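Local atomic coordinates of translation initiation factor 6 (Methanocaldococcus jannaschii, PDB entry 1G61), a protein that binds the 50S ribosomal subunit and keeps it from joining the 30S subunit to form the 70S initiation complex. Residues A[64-69]-A[111-116]. Numbering follows the deposited sequence.
Sequences VANKYG and ILTNDK
Asn-66 reaches across to the turn that follows strand 111-113. Its ND2 donates to Asn-114 O at 3.0 Å, nearly straight (169°), with the acceptor in the plane of the amide. ND2 also bonds Leu-135 O. Asn-66 OD1 turns back to its own segment and accepts from Tyr-68 N and Gly-69 N. With CG set between the backbone N and carbonyl carbon (chi1 72°), the amide spans both turns. Replacing Asn-66 with alanine is likely to leave Asn-114 O without this donor, and Tyr-68 N and Gly-69 N without their shared acceptor. Close by, Lys-67 N donates to Asp-115 OD1 at 2.8 Å, from above the carboxylate plane. Asp-115 OD2 turns to Asn-158 ND2.

The Val-64 end is apolar and tightly packed. Val-64 CG1 meets Thr-113 CG2 at 3.6 Å, and Val-64 CG2 lies 3.8 Å from Ile-111 CB. Between the two ends, one water lies within hydrogen-bonding distance of both Ala-65 O and Thr-113 O.

The outer side is looser. The exposed Lys-67 chain leads away to Tyr-68 OH, and the partly exposed Tyr-68 ring brings only its CE1 edge to Asp-115 O, at 3.8 Å. Asn-66 and Asn-114 each form an Asx turn, and the contact joins two beta-hairpins from neighbouring sheets of the eIF-6 alpha-beta barrel.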
ATOM      1  N   VAL A  64      -4.093   4.475  -3.621  1.00  8.78           N
ATOM      2  CA  VAL A  64      -3.932   3.036  -3.827  1.00  9.89           C
ATOM      3  C   VAL A  64      -3.499   2.783  -5.244  1.00  7.63           C
ATOM      4  O   VAL A  64      -3.972   3.498  -6.144  1.00  9.11           O
ATOM      5  CB  VAL A  64      -5.349   2.419  -3.657  1.00 16.45           C
ATOM      6  CG1 VAL A  64      -5.416   1.014  -4.089  1.00 14.72           C
ATOM      7  CG2 VAL A  64      -5.795   2.571  -2.208  1.00 19.04           C
ATOM      8  N   ALA A  65      -2.665   1.774  -5.482  1.00  7.00           N
ATOM      9  CA  ALA A  65      -2.337   1.444  -6.855  1.00  7.10           C
ATOM     10  C   ALA A  65      -1.980  -0.024  -6.997  1.00  5.99           C
ATOM     11  O   ALA A  65      -1.583  -0.673  -6.020  1.00  7.75           O
ATOM     12  CB  ALA A  65      -1.168   2.278  -7.393  1.00  7.90           C
ATOM     13  N   ASN A  66      -2.154  -0.503  -8.217  1.00  7.11           N
ATOM     14  CA  ASN A  66      -1.640  -1.850  -8.529  1.00  6.43           C
ATOM     15  C   ASN A  66      -1.119  -1.769  -9.967  1.00  5.98           C
ATOM     16  O   ASN A  66      -0.870  -0.659 -10.481  1.00  8.17           O
ATOM     17  CB  ASN A  66      -2.657  -2.942  -8.261  1.00  6.93           C
ATOM     18  CG  ASN A  66      -3.814  -3.003  -9.234  1.00  7.13           C
ATOM     19  OD1 ASN A  66      -3.925  -2.127 -10.122  1.00  6.72           O
ATOM     20  ND2 ASN A  66      -4.660  -4.039  -9.088  1.00  6.54           N
ATOM     21  N   LYS A  67      -0.913  -2.918 -10.621  1.00  6.73           N
ATOM     22  CA  LYS A  67      -0.369  -2.868 -12.006  1.00  6.40           C
ATOM     23  C   LYS A  67      -1.342  -2.196 -12.968  1.00  7.00           C
ATOM     24  O   LYS A  67      -0.911  -1.654 -14.003  1.00  9.48           O
ATOM     25  CB  LYS A  67      -0.114  -4.274 -12.517  1.00  7.43           C
ATOM     26  CG  LYS A  67       0.694  -4.321 -13.818  1.00 10.24           C
ATOM     27  CD  LYS A  67       0.777  -5.780 -14.389  1.00 10.19           C
ATOM     28  CE  LYS A  67      -0.457  -6.080 -15.213  1.00 11.46           C
ATOM     29  NZ  LYS A  67      -0.504  -7.502 -15.696  1.00  9.12           N
ATOM     30  N   TYR A  68      -2.635  -2.253 -12.658  1.00  6.61           N
ATOM     31  CA  TYR A  68      -3.696  -1.838 -13.586  1.00  6.99           C
ATOM     32  C   TYR A  68      -4.251  -0.447 -13.317  1.00  6.97           C
ATOM     33  O   TYR A  68      -4.706   0.186 -14.286  1.00  7.76           O
ATOM     34  CB  TYR A  68      -4.853  -2.838 -13.501  1.00  6.90           C
ATOM     35  CG  TYR A  68      -4.457  -4.237 -13.976  1.00  6.93           C
ATOM     36  CD1 TYR A  68      -4.313  -5.302 -13.078  1.00  6.61           C
ATOM     37  CD2 TYR A  68      -4.241  -4.495 -15.320  1.00  7.63           C
ATOM     38  CE1 TYR A  68      -3.967  -6.582 -13.477  1.00  7.80           C
ATOM     39  CE2 TYR A  68      -3.880  -5.766 -15.736  1.00  8.89           C
ATOM     40  CZ  TYR A  68      -3.737  -6.803 -14.825  1.00  8.50           C
ATOM     41  OH  TYR A  68      -3.395  -8.042 -15.315  1.00  8.61           O
ATOM     42  N   GLY A  69      -4.246  -0.002 -12.056  1.00  6.76           N
ATOM     43  CA  GLY A  69      -4.981   1.209 -11.758  1.00  6.14           C
ATOM     44  C   GLY A  69      -4.330   2.001 -10.652  1.00  6.14           C
ATOM     45  O   GLY A  69      -3.505   1.484  -9.862  1.00  7.37           O
ATOM     46  N   ILE A 111      -8.487   0.532   1.533  1.00  6.72           N
ATOM     47  CA  ILE A 111      -8.400  -0.442   0.442  1.00  6.38           C
ATOM     48  C   ILE A 111      -7.059  -1.164   0.535  1.00  6.84           C
ATOM     49  O   ILE A 111      -6.016  -0.517   0.794  1.00  8.15           O
ATOM     50  CB  ILE A 111      -8.521   0.280  -0.913  1.00  7.00           C
ATOM     51  CG1 ILE A 111      -9.872   1.009  -1.015  1.00  8.04           C
ATOM     52  CG2 ILE A 111      -8.297  -0.688  -2.080  1.00  7.79           C
ATOM     53  CD1 ILE A 111      -9.982   1.953  -2.220  1.00  9.26           C
ATOM     54  N   LEU A 112      -7.088  -2.448   0.271  1.00  6.62           N
ATOM     55  CA  LEU A 112      -5.900  -3.292   0.306  1.00  6.35           C
ATOM     56  C   LEU A 112      -5.869  -4.105  -0.985  1.00  6.06           C
ATOM     57  O   LEU A 112      -6.791  -4.898  -1.170  1.00  8.19           O
ATOM     58  CB  LEU A 112      -5.986  -4.193   1.524  1.00  8.65           C
ATOM     59  CG  LEU A 112      -4.891  -5.200   1.788  1.00  9.96           C
ATOM     60  CD1 LEU A 112      -3.604  -4.491   2.208  1.00 11.75           C
ATOM     61  CD2 LEU A 112      -5.349  -6.149   2.899  1.00 12.02           C
ATOM     62  N   THR A 113      -4.879  -3.937  -1.847  1.00  6.39           N
ATOM     63  CA  THR A 113      -4.905  -4.579  -3.161  1.00  5.86           C
ATOM     64  C   THR A 113      -3.547  -5.092  -3.564  1.00  6.04           C
ATOM     65  O   THR A 113      -2.518  -4.463  -3.286  1.00  6.97           O
ATOM     66  CB  THR A 113      -5.450  -3.608  -4.218  1.00  5.98           C
ATOM     67  OG1 THR A 113      -5.759  -4.338  -5.434  1.00  6.84           O
ATOM     68  CG2 THR A 113      -4.486  -2.456  -4.571  1.00  7.88           C
ATOM     69  N   ASN A 114      -3.570  -6.219  -4.295  1.00  6.64           N
ATOM     70  CA  ASN A 114      -2.387  -6.568  -5.087  1.00  5.64           C
ATOM     71  C   ASN A 114      -2.843  -6.608  -6.552  1.00  5.80           C
ATOM     72  O   ASN A 114      -3.861  -5.958  -6.905  1.00  6.39           O
ATOM     73  CB  ASN A 114      -1.683  -7.829  -4.614  1.00  6.27           C
ATOM     74  CG  ASN A 114      -2.531  -9.078  -4.701  1.00  5.52           C
ATOM     75  OD1 ASN A 114      -3.632  -9.059  -5.272  1.00  6.21           O
ATOM     76  ND2 ASN A 114      -2.011 -10.189  -4.149  1.00  5.95           N
ATOM     77  N   ASP A 115      -2.172  -7.345  -7.434  1.00  6.17           N
ATOM     78  CA  ASP A 115      -2.565  -7.397  -8.847  1.00  6.44           C
ATOM     79  C   ASP A 115      -3.564  -8.514  -9.121  1.00  6.94           C
ATOM     80  O   ASP A 115      -3.860  -8.711 -10.312  1.00  7.80           O
ATOM     81  CB  ASP A 115      -1.314  -7.612  -9.725  1.00  6.64           C
ATOM     82  CG  ASP A 115      -0.392  -6.413  -9.646  1.00  7.26           C
ATOM     83  OD1 ASP A 115      -0.804  -5.322  -9.214  1.00  9.87           O
ATOM     84  OD2 ASP A 115       0.810  -6.534  -9.969  1.00  7.43           O
ATOM     85  N   LYS A 116      -4.052  -9.191  -8.081  1.00  6.88           N
ATOM     86  CA  LYS A 116      -4.945 -10.332  -8.206  1.00  7.29           C
ATOM     87  C   LYS A 116      -6.227 -10.178  -7.407  1.00  7.85           C
ATOM     88  O   LYS A 116      -7.189 -10.895  -7.744  1.00  9.08           O
ATOM     89  CB  LYS A 116      -4.233 -11.670  -7.793  1.00  7.31           C
ATOM     90  CG  LYS A 116      -3.055 -11.957  -8.736  1.00  8.30           C
ATOM     91  CD  LYS A 116      -2.196 -13.123  -8.302  1.00  7.57           C
ATOM     92  CE  LYS A 116      -1.237 -12.738  -7.195  1.00  8.21           C
ATOM     93  NZ  LYS A 116      -0.401 -13.911  -6.782  1.00  7.42           N
TER
HETATM   94  O   HOH W   1      -0.859  -3.158  -5.294  1.00 13.89           O